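Local atomic coordinates of 3-dehydroshikimate dehydratase (Pseudomonas putida, PDB entry 5HMQ), a protein that converts 3-dehydroshikimate to protocatechuate with loss of water, using a divalent metal ion, in the degradation of quinate and shikimate. Residues G110-L115 against V150-R155; S293-V298 against F466-D471. All blocks are in the same frame, centred on the assembly; numbering follows the deposited sequence.

Contact 1. Residues G110-L115 against V150-R155; sequences GDEQLL and VWNLVR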
loop_
_atom_site.group_PDB
_atom_site.type_symbol
_atom_site.label_atom_id
_atom_site.label_comp_id
_atom_site.label_asym_id
_atom_site.label_seq_id
_atom_site.Cartn_x
_atom_site.Cartn_y
_atom_site.Cartn_z
ATOM N N GLY C 110 40.353 -0.797 -15.641
ATOM C CA GLY C 110 39.635 -1.617 -16.601
ATOM C C GLY C 110 40.444 -2.576 -17.453
ATOM O O GLY C 110 39.887 -3.196 -18.366
ATOM N N ASP C 111 41.745 -2.704 -17.195
ATOM C CA ASP C 111 42.569 -3.619 -17.981
ATOM C C ASP C 111 42.056 -5.047 -17.847
ATOM O O ASP C 111 41.888 -5.555 -16.734
ATOM C CB ASP C 111 44.035 -3.548 -17.551
ATOM C CG ASP C 111 44.933 -4.424 -18.406
ATOM O OD1 ASP C 111 44.852 -4.321 -19.649
ATOM O OD2 ASP C 111 45.712 -5.216 -17.838
ATOM N N GLU C 112 41.798 -5.688 -18.989
ATOM C CA GLU C 112 41.160 -7.002 -18.983
ATOM C C GLU C 112 41.968 -8.005 -18.165
ATOM O O GLU C 112 41.421 -8.701 -17.302
ATOM C CB GLU C 112 40.978 -7.504 -20.413
ATOM C CG GLU C 112 40.338 -8.877 -20.498
ATOM C CD GLU C 112 39.910 -9.235 -21.907
ATOM O OE1 GLU C 112 39.909 -8.339 -22.775
ATOM O OE2 GLU C 112 39.565 -10.412 -22.143
ATOM N N GLN C 113 43.274 -8.093 -18.426
ATOM C CA GLN C 113 44.101 -9.069 -17.725
ATOM C C GLN C 113 44.181 -8.778 -16.231
ATOM O O GLN C 113 44.271 -9.710 -15.422
ATOM C CB GLN C 113 45.504 -9.102 -18.332
ATOM C CG GLN C 113 46.390 -10.211 -17.786
ATOM C CD GLN C 113 45.810 -11.590 -18.027
ATOM O OE1 GLN C 113 45.276 -11.871 -19.101
ATOM N NE2 GLN C 113 45.894 -12.452 -17.021
ATOM N N LEU C 114 44.132 -7.500 -15.841
ATOM C CA LEU C 114 44.150 -7.170 -14.418
ATOM C C LEU C 114 42.861 -7.612 -13.735
ATOM O O LEU C 114 42.891 -8.099 -12.598
ATOM C CB LEU C 114 44.379 -5.673 -14.222
ATOM C CG LEU C 114 44.248 -5.181 -12.779
ATOM C CD1 LEU C 114 45.462 -4.373 -12.361
ATOM C CD2 LEU C 114 42.983 -4.358 -12.618
ATOM N N LEU C 115 41.723 -7.455 -14.414
ATOM C CA LEU C 115 40.464 -7.950 -13.866
ATOM C C LEU C 115 40.493 -9.466 -13.728
ATOM O O LEU C 115 39.993 -10.016 -12.740
ATOM C CB LEU C 115 39.295 -7.510 -14.747
ATOM C CG LEU C 115 39.126 -6.008 -14.981
ATOM C CD1 LEU C 115 37.812 -5.726 -15.693
ATOM C CD2 LEU C 115 39.206 -5.237 -13.669
ATOM N N VAL C 150 31.234 -10.863 -18.186
ATOM C CA VAL C 150 31.425 -11.654 -16.972
ATOM C C VAL C 150 31.984 -13.026 -17.320
ATOM O O VAL C 150 32.980 -13.476 -16.743
ATOM C CB VAL C 150 30.104 -11.767 -16.190
ATOM C CG1 VAL C 150 30.178 -12.909 -15.183
ATOM C CG2 VAL C 150 29.804 -10.465 -15.487
ATOM N N TRP C 151 31.349 -13.711 -18.274
ATOM C CA TRP C 151 31.817 -15.037 -18.659
ATOM C C TRP C 151 33.212 -14.973 -19.270
ATOM O O TRP C 151 34.030 -15.874 -19.055
ATOM C CB TRP C 151 30.831 -15.686 -19.632
ATOM C CG TRP C 151 31.361 -16.939 -20.265
ATOM C CD1 TRP C 151 31.446 -17.210 -21.600
ATOM C CD2 TRP C 151 31.882 -18.092 -19.587
ATOM N NE1 TRP C 151 31.988 -18.458 -21.795
ATOM C CE2 TRP C 151 32.264 -19.019 -20.576
ATOM C CE3 TRP C 151 32.063 -18.428 -18.240
ATOM C CZ2 TRP C 151 32.818 -20.260 -20.263
ATOM C CZ3 TRP C 151 32.611 -19.661 -17.931
ATOM C CH2 TRP C 151 32.981 -20.562 -18.938
ATOM N N ASN C 152 33.504 -13.912 -20.026
ATOM C CA ASN C 152 34.844 -13.742 -20.581
ATOM C C ASN C 152 35.893 -13.737 -19.475
ATOM O O ASN C 152 36.919 -14.419 -19.571
ATOM C CB ASN C 152 34.922 -12.443 -21.385
ATOM C CG ASN C 152 36.256 -12.270 -22.095
ATOM O OD1 ASN C 152 37.094 -13.173 -22.098
ATOM N ND2 ASN C 152 36.476 -11.091 -22.660
ATOM N N LEU C 153 35.648 -12.971 -18.408
ATOM C CA LEU C 153 36.618 -12.885 -17.322
ATOM C C LEU C 153 36.624 -14.158 -16.483
ATOM O O LEU C 153 37.691 -14.635 -16.079
ATOM C CB LEU C 153 36.321 -11.666 -16.451
ATOM C CG LEU C 153 36.385 -10.308 -17.155
ATOM C CD1 LEU C 153 35.959 -9.185 -16.219
ATOM C CD2 LEU C 153 37.779 -10.054 -17.703
ATOM N N VAL C 154 35.444 -14.718 -16.204
ATOM C CA VAL C 154 35.369 -15.933 -15.397
ATOM C C VAL C 154 36.042 -17.094 -16.118
ATOM O O VAL C 154 36.748 -17.903 -15.503
ATOM C CB VAL C 154 33.904 -16.249 -15.042
ATOM C CG1 VAL C 154 33.783 -17.632 -14.421
ATOM C CG2 VAL C 154 33.354 -15.196 -14.091
ATOM N N ARG C 155 35.835 -17.193 -17.432
ATOM C CA ARG C 155 36.457 -18.263 -18.206
ATOM C C ARG C 155 37.976 -18.152 -18.172
ATOM O O ARG C 155 38.679 -19.146 -17.957
ATOM C CB ARG C 155 35.939 -18.231 -19.644
ATOM C CG ARG C 155 36.475 -19.332 -20.534
ATOM C CD ARG C 155 35.980 -19.160 -21.961
ATOM N NE ARG C 155 36.216 -17.808 -22.458
ATOM C CZ ARG C 155 37.397 -17.359 -22.872
ATOM N NH1 ARG C 155 38.456 -18.158 -22.852
ATOM N NH2 ARG C 155 37.521 -16.111 -23.309
#
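L153 reaches from helix 147-157 to L115 and E112 at the start of helix 112-128, two consecutive outer helices of the TIM barrel that follow neighbouring parallel strands, 97-101 and 132-136. The apolar part is forked. The CG of L153 lies beside its own backbone N (chi1 -61°), and its two methyls divide the work: CD1 lies on L115, meeting CD1 of that residue at 4.0 Å and its CB equally closely, while CD2, at the margin of L115, packs mainly on E112, 3.9 Å from its backbone O and also against its CG. A leucine suits the place because its branched end offers one methyl to each neighbour, a leucine and the CG methylene of E112; V116, L119 and Y135 continue the apolar packing around L153.

The polar part lies toward the outside. E112 and N152 approach at about a right angle, carboxylate and amide planes 84° apart, and ND2 of N152 gives E112 OE2 a weak, bent hydrogen bond (3.2 Å, N-H...O angle 130°). Stronger is the link through Q156, one turn further along helix 147-157: its NE2 bonds both OE2 of E112 and OD1 of N152, which joins the carboxylate to the amide a second time. The glutamate's length, with its chain extended beyond CG, brings the carboxylate to the amide of N152 on the other helix. Its own helix has D111 at the N-cap, where OD2 accepts a weak bond from the backbone N of L114, the two atoms 3.4 Å apart.

Contact 2. Residues S293-V298 against F466-D471; sequences SAYDGV and FDFAAD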
loop_
_atom_site.group_PDB
_atom_site.type_symbol
_atom_site.label_atom_id
_atom_site.label_comp_id
_atom_site.label_asym_id
_atom_site.label_seq_id
_atom_site.Cartn_x
_atom_site.Cartn_y
_atom_site.Cartn_z
ATOM N N SER C 293 -8.469 -23.880 -18.714
ATOM C CA SER C 293 -9.660 -24.174 -19.493
ATOM C C SER C 293 -9.926 -23.068 -20.506
ATOM O O SER C 293 -9.557 -21.907 -20.306
ATOM C CB SER C 293 -10.870 -24.343 -18.577
ATOM O OG SER C 293 -12.072 -24.386 -19.327
ATOM N N ALA C 294 -10.581 -23.440 -21.604
ATOM C CA ALA C 294 -11.075 -22.450 -22.548
ATOM C C ALA C 294 -12.294 -21.742 -21.969
ATOM O O ALA C 294 -13.037 -22.300 -21.157
ATOM C CB ALA C 294 -11.430 -23.108 -23.881
ATOM N N TYR C 295 -12.494 -20.496 -22.391
ATOM C CA TYR C 295 -13.570 -19.665 -21.872
ATOM C C TYR C 295 -14.560 -19.315 -22.971
ATOM O O TYR C 295 -14.211 -19.263 -24.154
ATOM C CB TYR C 295 -13.023 -18.375 -21.255
ATOM C CG TYR C 295 -11.924 -18.607 -20.250
ATOM C CD1 TYR C 295 -12.196 -19.186 -19.018
ATOM C CD2 TYR C 295 -10.613 -18.253 -20.534
ATOM C CE1 TYR C 295 -11.195 -19.404 -18.096
ATOM C CE2 TYR C 295 -9.604 -18.467 -19.618
ATOM C CZ TYR C 295 -9.901 -19.043 -18.402
ATOM O OH TYR C 295 -8.901 -19.259 -17.487
ATOM N N ASP C 296 -15.802 -19.067 -22.564
ATOM C CA ASP C 296 -16.856 -18.570 -23.441
ATOM C C ASP C 296 -17.549 -17.375 -22.794
ATOM O O ASP C 296 -18.775 -17.314 -22.676
ATOM C CB ASP C 296 -17.856 -19.675 -23.775
ATOM C CG ASP C 296 -18.807 -19.282 -24.888
ATOM O OD1 ASP C 296 -18.405 -18.475 -25.753
ATOM O OD2 ASP C 296 -19.954 -19.774 -24.898
ATOM N N GLY C 297 -16.752 -16.402 -22.362
ATOM C CA GLY C 297 -17.291 -15.186 -21.786
ATOM C C GLY C 297 -17.796 -15.366 -20.363
ATOM O O GLY C 297 -17.494 -16.343 -19.668
ATOM N N VAL C 298 -18.578 -14.383 -19.929
ATOM C CA VAL C 298 -19.112 -14.335 -18.572
ATOM C C VAL C 298 -20.463 -15.036 -18.540
ATOM O O VAL C 298 -21.345 -14.743 -19.357
ATOM C CB VAL C 298 -19.236 -12.881 -18.085
ATOM C CG1 VAL C 298 -19.939 -12.832 -16.737
ATOM C CG2 VAL C 298 -17.867 -12.227 -18.004
ATOM N N PHE C 466 -5.415 -18.269 -14.524
ATOM C CA PHE C 466 -6.355 -18.349 -15.635
ATOM C C PHE C 466 -5.698 -18.144 -16.994
ATOM O O PHE C 466 -6.405 -18.083 -18.009
ATOM C CB PHE C 466 -7.486 -17.340 -15.423
ATOM C CG PHE C 466 -8.282 -17.593 -14.178
ATOM C CD1 PHE C 466 -9.269 -18.564 -14.161
ATOM C CD2 PHE C 466 -8.022 -16.885 -13.018
ATOM C CE1 PHE C 466 -9.996 -18.809 -13.014
ATOM C CE2 PHE C 466 -8.744 -17.126 -11.868
ATOM C CZ PHE C 466 -9.733 -18.091 -11.864
ATOM N N ASP C 467 -4.368 -18.038 -17.041
ATOM C CA ASP C 467 -3.613 -17.933 -18.293
ATOM C C ASP C 467 -4.094 -16.758 -19.144
ATOM O O ASP C 467 -4.226 -16.862 -20.365
ATOM C CB ASP C 467 -3.669 -19.243 -19.084
ATOM C CG ASP C 467 -2.572 -19.342 -20.129
ATOM O OD1 ASP C 467 -1.542 -18.655 -19.975
ATOM O OD2 ASP C 467 -2.739 -20.112 -21.100
ATOM N N PHE C 468 -4.364 -15.629 -18.495
ATOM C CA PHE C 468 -4.619 -14.398 -19.226
ATOM C C PHE C 468 -3.315 -13.827 -19.778
ATOM O O PHE C 468 -2.218 -14.161 -19.323
ATOM C CB PHE C 468 -5.308 -13.368 -18.328
ATOM C CG PHE C 468 -6.784 -13.604 -18.142
ATOM C CD1 PHE C 468 -7.337 -14.859 -18.340
ATOM C CD2 PHE C 468 -7.617 -12.563 -17.771
ATOM C CE1 PHE C 468 -8.692 -15.072 -18.169
ATOM C CE2 PHE C 468 -8.975 -12.768 -17.599
ATOM C CZ PHE C 468 -9.512 -14.025 -17.799
ATOM N N ALA C 469 -3.448 -12.946 -20.767
ATOM C CA ALA C 469 -2.304 -12.319 -21.412
ATOM C C ALA C 469 -2.446 -10.803 -21.367
ATOM O O ALA C 469 -3.545 -10.265 -21.213
ATOM C CB ALA C 469 -2.148 -12.792 -22.864
ATOM N N ALA C 470 -1.310 -10.124 -21.507
ATOM C CA ALA C 470 -1.289 -8.667 -21.530
ATOM C C ALA C 470 -2.032 -8.121 -22.745
ATOM O O ALA C 470 -2.050 -8.729 -23.819
ATOM C CB ALA C 470 0.152 -8.156 -21.527
ATOM N N ASP C 471 -2.663 -6.963 -22.560
ATOM C CA ASP C 471 -3.467 -6.335 -23.609
ATOM C C ASP C 471 -3.452 -4.816 -23.430
ATOM O O ASP C 471 -4.491 -4.160 -23.323
ATOM C CB ASP C 471 -4.889 -6.892 -23.596
ATOM C CG ASP C 471 -5.713 -6.422 -24.783
ATOM O OD1 ASP C 471 -5.139 -6.240 -25.879
ATOM O OD2 ASP C 471 -6.936 -6.227 -24.614
#
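The Y295 ring is covered on one face by the backbone O of S293, 3.4 Å above its plane and over its centre, while F468 lies on the opposite side of the ring plane, displaced from the centre. The two rings form an offset edge-to-face stack: the edge of F468 is directed to the face of Y295, with planes 81° apart and centroids separated by 5.9 Å. The closest carbons, F468 CE1 and Y295 CE2, are 3.8 Å apart. At the Y295 edge, close to the ring plane, is the backbone O of F466. It accepts a hydrogen bond from Y295 OH (2.8 Å), and the hydroxyl lies at a C=O...O angle of 110°, tilted modestly from the carbonyl plane.

The arrangement joins the two VOC (glyoxalase-like) modules of the C-terminal, dioxygenase-like half. Y295 opens strand 295-304 of the first module, whereas F466 and F468 sit where helix 455-465 passes into strand 469-474, at the border of the sheet in the second. With CG beside its own backbone N (chi1 -51°), Y295 carries its ring across to the second module. Tyrosine suits this place because its ring packs against phenylalanine while its hydroxyl satisfies a main-chain carbonyl in a buried spot.

F466 meets Y295 at about a right angle, by stem and ring edge: CB is 3.2 Å and ring atom CD1 3.4 Å from Y295 OH.

Overall arrangement
Contacts 1 and 2 belong to different halves of the fusion protein: their centres lie 48 Å apart, their nearest atoms about 30 Å apart, and the first closes along the chain before the second opens. Contact 1 joins outer helices of the barrel that carries the dehydratase site, with the L153 side chain about 11 Å from that of E136, a ligand of the catalytic metal together with D167, Q193 and E241. Contact 2 joins the two VOC modules; there the F468 side chain is about 10 Å from that of H445, which binds a second magnesium ion with H523 and E601. Neither contact includes a metal ligand.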